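Local atomic coordinates of ABC transporter substrate-binding protein (Vibrio cholerae, PDB entry 3LKV), a protein that probably serves as the substrate-binding component of an ABC transporter, holding a bound phenylalanine in its ligand pocket. Residues I236-F241 against D275-K280; P125-V130 against A165-I170; I133-P138 against P291-A296. One frame throughout, in Å; residues are numbered along the deposited sequence.

Contact 1: I236-F241 against D275-K280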
loop_
_atom_site.group_PDB
_atom_site.type_symbol
_atom_site.label_atom_id
_atom_site.label_comp_id
_atom_site.label_asym_id
_atom_site.label_seq_id
_atom_site.Cartn_x
_atom_site.Cartn_y
_atom_site.Cartn_z
ATOM N N ILE A 236 -30.756 8.657 0.885
ATOM C CA ILE A 236 -31.769 7.588 0.874
ATOM C C ILE A 236 -31.640 6.558 -0.259
ATOM O O ILE A 236 -32.018 5.398 -0.107
ATOM C CB ILE A 236 -33.179 8.161 0.902
ATOM C CG1 ILE A 236 -33.504 8.959 -0.349
ATOM C CG2 ILE A 236 -33.329 9.009 2.144
ATOM C CD1 ILE A 236 -34.963 9.430 -0.368
ATOM N N ALA A 237 -31.069 6.973 -1.376
ATOM C CA ALA A 237 -30.971 6.126 -2.519
ATOM C C ALA A 237 -29.835 6.650 -3.361
ATOM O O ALA A 237 -29.477 7.837 -3.257
ATOM C CB ALA A 237 -32.247 6.166 -3.296
ATOM N N SER A 238 -29.296 5.804 -4.226
ATOM C CA SER A 238 -28.313 6.261 -5.204
ATOM C C SER A 238 -28.327 5.411 -6.432
ATOM O O SER A 238 -28.740 4.242 -6.382
ATOM C CB SER A 238 -26.919 6.240 -4.588
ATOM O OG SER A 238 -26.563 4.912 -4.240
ATOM N N LEU A 239 -27.843 5.959 -7.540
ATOM C CA LEU A 239 -27.706 5.161 -8.756
ATOM C C LEU A 239 -26.343 5.424 -9.396
ATOM O O LEU A 239 -26.228 6.135 -10.396
ATOM C CB LEU A 239 -28.864 5.444 -9.724
ATOM C CG LEU A 239 -28.928 4.594 -10.982
ATOM C CD1 LEU A 239 -29.221 3.145 -10.582
ATOM C CD2 LEU A 239 -29.974 5.132 -11.973
ATOM N N GLY A 240 -25.310 4.856 -8.804
ATOM C CA GLY A 240 -23.942 5.199 -9.195
ATOM C C GLY A 240 -23.210 4.075 -9.894
ATOM O O GLY A 240 -23.661 2.925 -9.905
ATOM N N PHE A 241 -22.059 4.403 -10.455
ATOM C CA PHE A 241 -21.193 3.389 -11.075
ATOM C C PHE A 241 -20.390 2.679 -10.014
ATOM O O PHE A 241 -20.353 3.082 -8.837
ATOM C CB PHE A 241 -20.222 4.039 -12.068
ATOM C CG PHE A 241 -20.905 4.729 -13.195
ATOM C CD1 PHE A 241 -21.608 4.001 -14.118
ATOM C CD2 PHE A 241 -20.882 6.112 -13.310
ATOM C CE1 PHE A 241 -22.301 4.656 -15.167
ATOM C CE2 PHE A 241 -21.530 6.733 -14.345
ATOM C CZ PHE A 241 -22.259 6.006 -15.275
ATOM N N ASP A 275 -25.571 0.794 -10.203
ATOM C CA ASP A 275 -26.326 -0.049 -9.264
ATOM C C ASP A 275 -27.270 0.818 -8.446
ATOM O O ASP A 275 -26.866 1.831 -7.876
ATOM C CB ASP A 275 -25.403 -0.837 -8.335
ATOM C CG ASP A 275 -24.435 -1.743 -9.097
ATOM O OD1 ASP A 275 -24.930 -2.589 -9.871
ATOM O OD2 ASP A 275 -23.198 -1.575 -8.946
ATOM N N LEU A 276 -28.532 0.408 -8.411
ATOM C CA LEU A 276 -29.542 1.018 -7.578
ATOM C C LEU A 276 -29.382 0.537 -6.159
ATOM O O LEU A 276 -29.533 -0.641 -5.890
ATOM C CB LEU A 276 -30.927 0.650 -8.113
ATOM C CG LEU A 276 -32.153 1.181 -7.368
ATOM C CD1 LEU A 276 -31.973 2.635 -6.980
ATOM C CD2 LEU A 276 -33.503 0.930 -8.217
ATOM N N VAL A 277 -29.064 1.446 -5.250
ATOM C CA VAL A 277 -28.886 1.121 -3.842
ATOM C C VAL A 277 -29.833 2.011 -3.022
ATOM O O VAL A 277 -30.027 3.166 -3.381
ATOM C CB VAL A 277 -27.439 1.361 -3.439
ATOM C CG1 VAL A 277 -27.235 1.101 -1.949
ATOM C CG2 VAL A 277 -26.464 0.519 -4.364
ATOM N N ILE A 278 -30.448 1.459 -1.966
ATOM C CA ILE A 278 -31.433 2.168 -1.111
ATOM C C ILE A 278 -30.970 2.138 0.335
ATOM O O ILE A 278 -30.554 1.090 0.823
ATOM C CB ILE A 278 -32.842 1.506 -1.124
ATOM C CG1 ILE A 278 -33.415 1.408 -2.530
ATOM C CG2 ILE A 278 -33.813 2.274 -0.220
ATOM C CD1 ILE A 278 -33.249 2.664 -3.365
ATOM N N ASN A 279 -31.034 3.275 1.021
ATOM C CA ASN A 279 -30.758 3.312 2.441
ATOM C C ASN A 279 -32.069 3.378 3.240
ATOM O O ASN A 279 -32.603 4.458 3.522
ATOM C CB ASN A 279 -29.832 4.456 2.796
ATOM C CG ASN A 279 -29.286 4.322 4.190
ATOM O OD1 ASN A 279 -29.895 3.673 5.055
ATOM N ND2 ASN A 279 -28.127 4.914 4.428
ATOM N N LYS A 280 -32.556 2.192 3.630
ATOM C CA LYS A 280 -33.891 2.033 4.305
ATOM C C LYS A 280 -33.877 2.731 5.633
ATOM O O LYS A 280 -34.800 3.463 5.960
ATOM C CB LYS A 280 -34.228 0.557 4.552
ATOM C CG LYS A 280 -34.975 -0.213 3.441
ATOM C CD LYS A 280 -34.702 -1.774 3.605
ATOM C CE LYS A 280 -35.979 -2.672 3.600
ATOM N NZ LYS A 280 -35.615 -4.147 3.642
HETATM O O HOH W 1 -25.383 3.469 -6.269
#
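Asn279 N gives a short bond of 2.6 Å to Ile236 O at the start of an antiparallel strand pair, the edge of the mixed sheet in this periplasmic-binding-protein fold. The donor stands above the carbonyl plane of Ile236, although the N-H points almost straight at the oxygen (167°). Ser238 and Val277 form a hydrogen-bonded pair. Ser238 N reaches Val277 O at 2.9 Å, and Val277 N returns to Ser238 O at 3.0 Å. Asp275 N closes the far end on Gly240 O at 2.9 Å. A water bridges the strands there. It donates to Asp275 O, accepts from Gly240 N and is hydrogen-bonded to Ser238 OG. A chi1 of 63° folds that hydroxyl back over its own backbone, where it meets the water, on the face it shares with Val277. Val231 of helix 228-232 packs on this face. Asn279 is an N-cap: its OD1 accepts from Ala282 N, while its ND2 donates to Val231 O. Ala237, Leu239, Leu276 and Ile278 lie on the other face, which meets helices 126-136 and 292-297. There Leu239 CD1 lies over the backbone of Leu276 and comes 3.9 Å from Leu276 CB. At the non-hydrogen-bonded pair of Ala237 and Ile278, Ile278 CD1 bends onto the methyl, 3.6 Å from Ala237 CB.

Contact 2: P125-V130 against A165-I170; sequences PVEQHV and AAKHGI
Glu127 runs nearly perpendicular to His168, with the carboxylate and imidazole planes turned 41° apart. Glu127 OE1 lies at the ring edge and accepts from His168 NE2 at 2.8 Å. The donor comes on the syn side, somewhat out of the carboxylate plane. Lys167 too lies across the glutamate. Its extended chain brings NZ over the other face of the carboxylate, and Lys167 NZ forms a salt bridge with Glu127 OE1 at 3.2 Å. One oxygen is thus gripped by two donors from opposite faces. Glu127 OE2 is hydrogen-bonded to Ser164 OG, which helps to fix the rotation of the group. The glutamate chain bends at chi2 (65°) to carry its end across to these partners. About one turn further along helix 126-136, Val130 and Ile170 reach toward each other tip to tip, with Val130 CG1 3.9 Å from Ile170 CD1. Gly169, with positive phi, is the C-prime residue of a Schellman motif that ends helix 152-167. This turn brings His168 and Ile170 to the contact. The first turn of helix 126-136 is therefore tied to the C-terminal end of helix 152-167, just ahead of strand 171-176. Leu161 also packs on Val126 and Val130.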
loop_
_atom_site.group_PDB
_atom_site.type_symbol
_atom_site.label_atom_id
_atom_site.label_comp_id
_atom_site.label_asym_id
_atom_site.label_seq_id
_atom_site.Cartn_x
_atom_site.Cartn_y
_atom_site.Cartn_z
ATOM N N PRO A 125 -25.908 9.432 -15.662
ATOM C CA PRO A 125 -27.191 9.528 -16.372
ATOM C C PRO A 125 -28.174 10.412 -15.574
ATOM O O PRO A 125 -29.060 9.925 -14.838
ATOM C CB PRO A 125 -27.671 8.070 -16.398
ATOM C CG PRO A 125 -27.125 7.502 -15.078
ATOM C CD PRO A 125 -25.869 8.287 -14.725
ATOM N N VAL A 126 -28.010 11.714 -15.714
ATOM C CA VAL A 126 -28.778 12.666 -14.908
ATOM C C VAL A 126 -30.319 12.485 -15.132
ATOM O O VAL A 126 -31.088 12.452 -14.178
ATOM C CB VAL A 126 -28.283 14.103 -15.212
ATOM C CG1 VAL A 126 -29.159 15.201 -14.545
ATOM C CG2 VAL A 126 -26.796 14.206 -14.833
ATOM N N GLU A 127 -30.741 12.376 -16.394
ATOM C CA GLU A 127 -32.159 12.166 -16.734
ATOM C C GLU A 127 -32.734 10.971 -15.973
ATOM O O GLU A 127 -33.804 11.024 -15.352
ATOM C CB GLU A 127 -32.317 11.947 -18.252
ATOM C CG GLU A 127 -33.751 11.501 -18.749
ATOM C CD GLU A 127 -34.851 12.548 -18.541
ATOM O OE1 GLU A 127 -36.051 12.174 -18.702
ATOM O OE2 GLU A 127 -34.537 13.731 -18.214
ATOM N N GLN A 128 -31.993 9.890 -15.994
ATOM C CA GLN A 128 -32.412 8.716 -15.267
ATOM C C GLN A 128 -32.480 8.991 -13.743
ATOM O O GLN A 128 -33.396 8.528 -13.065
ATOM C CB GLN A 128 -31.483 7.571 -15.650
ATOM C CG GLN A 128 -31.905 6.209 -15.272
ATOM C CD GLN A 128 -30.891 5.119 -15.712
ATOM O OE1 GLN A 128 -29.908 5.383 -16.419
ATOM N NE2 GLN A 128 -31.156 3.890 -15.293
ATOM N N HIS A 129 -31.568 9.793 -13.209
ATOM C CA HIS A 129 -31.635 10.134 -11.798
ATOM C C HIS A 129 -32.894 10.977 -11.456
ATOM O O HIS A 129 -33.502 10.785 -10.418
ATOM C CB HIS A 129 -30.386 10.912 -11.338
ATOM C CG HIS A 129 -29.130 10.098 -11.323
ATOM N ND1 HIS A 129 -27.883 10.668 -11.241
ATOM C CD2 HIS A 129 -28.927 8.759 -11.366
ATOM C CE1 HIS A 129 -26.962 9.718 -11.241
ATOM N NE2 HIS A 129 -27.568 8.546 -11.311
ATOM N N VAL A 130 -33.250 11.924 -12.310
ATOM C CA VAL A 130 -34.434 12.724 -12.069
ATOM C C VAL A 130 -35.690 11.858 -12.097
ATOM O O VAL A 130 -36.601 12.017 -11.242
ATOM C CB VAL A 130 -34.553 13.820 -13.112
ATOM C CG1 VAL A 130 -35.934 14.537 -13.023
ATOM C CG2 VAL A 130 -33.354 14.789 -12.948
ATOM N N ALA A 165 -34.538 18.830 -15.394
ATOM C CA ALA A 165 -35.492 19.439 -14.434
ATOM C C ALA A 165 -36.625 20.131 -15.183
ATOM O O ALA A 165 -37.803 19.857 -14.920
ATOM C CB ALA A 165 -34.806 20.427 -13.533
ATOM N N ALA A 166 -36.261 20.987 -16.139
ATOM C CA ALA A 166 -37.241 21.677 -16.998
ATOM C C ALA A 166 -38.141 20.699 -17.795
ATOM O O ALA A 166 -39.358 20.861 -17.810
ATOM C CB ALA A 166 -36.539 22.662 -17.960
ATOM N N LYS A 167 -37.555 19.690 -18.442
ATOM C CA LYS A 167 -38.358 18.658 -19.124
ATOM C C LYS A 167 -39.429 18.011 -18.219
ATOM O O LYS A 167 -40.505 17.688 -18.689
ATOM C CB LYS A 167 -37.465 17.552 -19.703
ATOM C CG LYS A 167 -38.219 16.275 -20.058
ATOM C CD LYS A 167 -37.359 15.188 -20.733
ATOM C CE LYS A 167 -38.257 14.034 -21.227
ATOM N NZ LYS A 167 -37.441 12.828 -21.456
ATOM N N HIS A 168 -39.130 17.817 -16.938
ATOM C CA HIS A 168 -40.054 17.162 -16.016
ATOM C C HIS A 168 -40.862 18.118 -15.128
ATOM O O HIS A 168 -41.547 17.689 -14.200
ATOM C CB HIS A 168 -39.305 16.091 -15.192
ATOM C CG HIS A 168 -39.014 14.845 -15.982
ATOM N ND1 HIS A 168 -39.807 13.718 -15.916
ATOM C CD2 HIS A 168 -38.056 14.579 -16.901
ATOM C CE1 HIS A 168 -39.336 12.803 -16.749
ATOM N NE2 HIS A 168 -38.277 13.303 -17.363
ATOM N N GLY A 169 -40.805 19.402 -15.430
ATOM C CA GLY A 169 -41.529 20.401 -14.650
ATOM C C GLY A 169 -41.073 20.593 -13.207
ATOM O O GLY A 169 -41.857 20.984 -12.365
ATOM N N ILE A 170 -39.802 20.344 -12.926
ATOM C CA ILE A 170 -39.249 20.404 -11.579
ATOM C C ILE A 170 -38.363 21.640 -11.474
ATOM O O ILE A 170 -37.494 21.879 -12.314
ATOM C CB ILE A 170 -38.430 19.112 -11.262
ATOM C CG1 ILE A 170 -39.384 17.920 -11.120
ATOM C CG2 ILE A 170 -37.589 19.243 -10.003
ATOM C CD1 ILE A 170 -38.660 16.595 -11.199
#

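Contact 3: I133-P138 against P291-A296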
loop_
_atom_site.group_PDB
_atom_site.type_symbol
_atom_site.label_atom_id
_atom_site.label_comp_id
_atom_site.label_asym_id
_atom_site.label_seq_id
_atom_site.Cartn_x
_atom_site.Cartn_y
_atom_site.Cartn_z
ATOM N N ILE A 133 -35.778 9.997 -8.894
ATOM C CA ILE A 133 -36.190 10.847 -7.788
ATOM C C ILE A 133 -37.711 11.015 -7.812
ATOM O O ILE A 133 -38.356 10.919 -6.785
ATOM C CB ILE A 133 -35.501 12.238 -7.826
ATOM C CG1 ILE A 133 -34.013 12.139 -7.443
ATOM C CG2 ILE A 133 -36.137 13.203 -6.863
ATOM C CD1 ILE A 133 -33.143 13.442 -7.855
ATOM N N LYS A 134 -38.273 11.220 -8.997
ATOM C CA LYS A 134 -39.732 11.356 -9.163
ATOM C C LYS A 134 -40.492 10.063 -8.818
ATOM O O LYS A 134 -41.611 10.096 -8.321
ATOM C CB LYS A 134 -40.075 11.817 -10.587
ATOM C CG LYS A 134 -41.540 12.369 -10.796
ATOM C CD LYS A 134 -41.630 13.386 -12.024
ATOM C CE LYS A 134 -42.931 13.241 -12.922
ATOM N NZ LYS A 134 -42.557 13.086 -14.409
ATOM N N GLU A 135 -39.859 8.929 -9.052
ATOM C CA GLU A 135 -40.433 7.624 -8.746
ATOM C C GLU A 135 -40.462 7.334 -7.245
ATOM O O GLU A 135 -41.448 6.802 -6.723
ATOM C CB GLU A 135 -39.649 6.511 -9.466
ATOM C CG GLU A 135 -40.364 5.159 -9.467
ATOM C CD GLU A 135 -39.494 3.989 -9.976
ATOM O OE1 GLU A 135 -38.376 4.174 -10.509
ATOM O OE2 GLU A 135 -39.935 2.860 -9.813
ATOM N N ILE A 136 -39.375 7.664 -6.574
ATOM C CA ILE A 136 -39.234 7.455 -5.140
ATOM C C ILE A 136 -40.058 8.455 -4.357
ATOM O O ILE A 136 -40.527 8.129 -3.294
ATOM C CB ILE A 136 -37.742 7.611 -4.683
ATOM C CG1 ILE A 136 -36.909 6.412 -5.125
ATOM C CG2 ILE A 136 -37.625 7.784 -3.162
ATOM C CD1 ILE A 136 -35.418 6.662 -5.054
ATOM N N LEU A 137 -40.212 9.662 -4.909
ATOM C CA LEU A 137 -40.835 10.804 -4.255
ATOM C C LEU A 137 -41.772 11.458 -5.255
ATOM O O LEU A 137 -41.413 12.474 -5.853
ATOM C CB LEU A 137 -39.789 11.858 -3.860
ATOM C CG LEU A 137 -38.751 11.512 -2.801
ATOM C CD1 LEU A 137 -37.614 12.512 -2.834
ATOM C CD2 LEU A 137 -39.430 11.496 -1.428
ATOM N N PRO A 138 -42.995 10.913 -5.414
ATOM C CA PRO A 138 -43.850 11.330 -6.540
ATOM C C PRO A 138 -44.366 12.753 -6.449
ATOM O O PRO A 138 -44.808 13.298 -7.443
ATOM C CB PRO A 138 -45.021 10.320 -6.527
ATOM C CG PRO A 138 -44.584 9.201 -5.544
ATOM C CD PRO A 138 -43.650 9.912 -4.556
ATOM N N PRO A 291 -41.110 3.317 -2.420
ATOM C CA PRO A 291 -42.115 2.478 -3.058
ATOM C C PRO A 291 -41.679 1.044 -3.405
ATOM O O PRO A 291 -40.481 0.781 -3.576
ATOM C CB PRO A 291 -42.463 3.249 -4.332
ATOM C CG PRO A 291 -42.232 4.679 -3.969
ATOM C CD PRO A 291 -41.060 4.660 -3.021
ATOM N N GLU A 292 -42.670 0.149 -3.536
ATOM C CA GLU A 292 -42.401 -1.279 -3.735
ATOM C C GLU A 292 -41.675 -1.539 -5.034
ATOM O O GLU A 292 -40.711 -2.289 -5.023
ATOM C CB GLU A 292 -43.690 -2.174 -3.660
ATOM C CG GLU A 292 -44.132 -2.683 -2.223
ATOM C CD GLU A 292 -43.032 -2.622 -1.126
ATOM O OE1 GLU A 292 -42.407 -3.654 -0.812
ATOM O OE2 GLU A 292 -42.787 -1.523 -0.574
ATOM N N ALA A 293 -42.119 -0.923 -6.133
ATOM C CA ALA A 293 -41.493 -1.177 -7.439
ATOM C C ALA A 293 -39.963 -0.863 -7.419
ATOM O O ALA A 293 -39.159 -1.489 -8.143
ATOM C CB ALA A 293 -42.201 -0.389 -8.549
ATOM N N VAL A 294 -39.578 0.089 -6.563
ATOM C CA VAL A 294 -38.198 0.514 -6.435
ATOM C C VAL A 294 -37.448 -0.450 -5.523
ATOM O O VAL A 294 -36.363 -0.909 -5.889
ATOM C CB VAL A 294 -38.104 1.979 -5.925
ATOM C CG1 VAL A 294 -36.681 2.330 -5.571
ATOM C CG2 VAL A 294 -38.620 2.910 -6.965
ATOM N N LEU A 295 -38.017 -0.759 -4.354
ATOM C CA LEU A 295 -37.382 -1.691 -3.396
ATOM C C LEU A 295 -37.111 -3.065 -4.047
ATOM O O LEU A 295 -36.117 -3.729 -3.722
ATOM C CB LEU A 295 -38.246 -1.887 -2.137
ATOM C CG LEU A 295 -38.247 -0.828 -1.029
ATOM C CD1 LEU A 295 -39.338 -1.094 0.020
ATOM C CD2 LEU A 295 -36.868 -0.757 -0.360
ATOM N N ALA A 296 -38.005 -3.468 -4.956
ATOM C CA ALA A 296 -37.867 -4.710 -5.750
ATOM C C ALA A 296 -36.649 -4.723 -6.684
ATOM O O ALA A 296 -36.023 -5.774 -6.841
ATOM C CB ALA A 296 -39.139 -4.975 -6.568
#
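Glu135 lies along Val294 where two helix ends meet on one side of the mixed sheet in this periplasmic-binding-protein lobe: the C-terminal end of helix 126-136 and the start of helix 292-297. The two side chains run alongside each other, pointing opposite ways. A chi1 of -167° and a straight chain beyond CG carry the carboxylate of Glu135 beside the valine. Glu135 OE2 comes 3.1 Å from Val294 CG2, a close approach without a hydrogen bond. The charge of Glu135 is answered by a salt bridge from OE1 to Arg297 of the same short helix. The backbone of Glu135 meets Pro291, the N-cap residue of helix 292-297, with Pro291 CG 3.6 Å from Glu135 O. Ile136 comes next and meets Val294 on its other methyl. Here one side chain lies squarely across the other, and Ile136 CG1 is 4.1 Å from Val294 CG1. Ile290, just ahead of the second segment, also touches Ile136. Helix 126-136 ends at this residue, and its carbonyl, like that of Glu135, faces the proline. Pro291 CD rests 3.5 Å from Ile136 O.

Overall arrangement
All three contacts lie in the lobe built on the mixed sheet. Contacts 2 and 3 interleave along the chain; contact 2 closes before contact 1 opens, inside the loop of contact 3. Helix 126-136 joins them: it gives a segment to contacts 2 and 3, with centres about 15 Å apart, and covers one face of contact 1. The centre of contact 1 is about 17 Å from that of contact 2 and about 11 Å from that of contact 3. His129 NE2 is hydrogen-bonded to Leu239 O, and Lys134 NZ to His168 ND1. Ile136 packs on Ala237 and Val294 on Ile278, fastening residues 291-296 to this lobe. Gly240 is about 8 Å from the bound phenylalanine, near the ligand pocket.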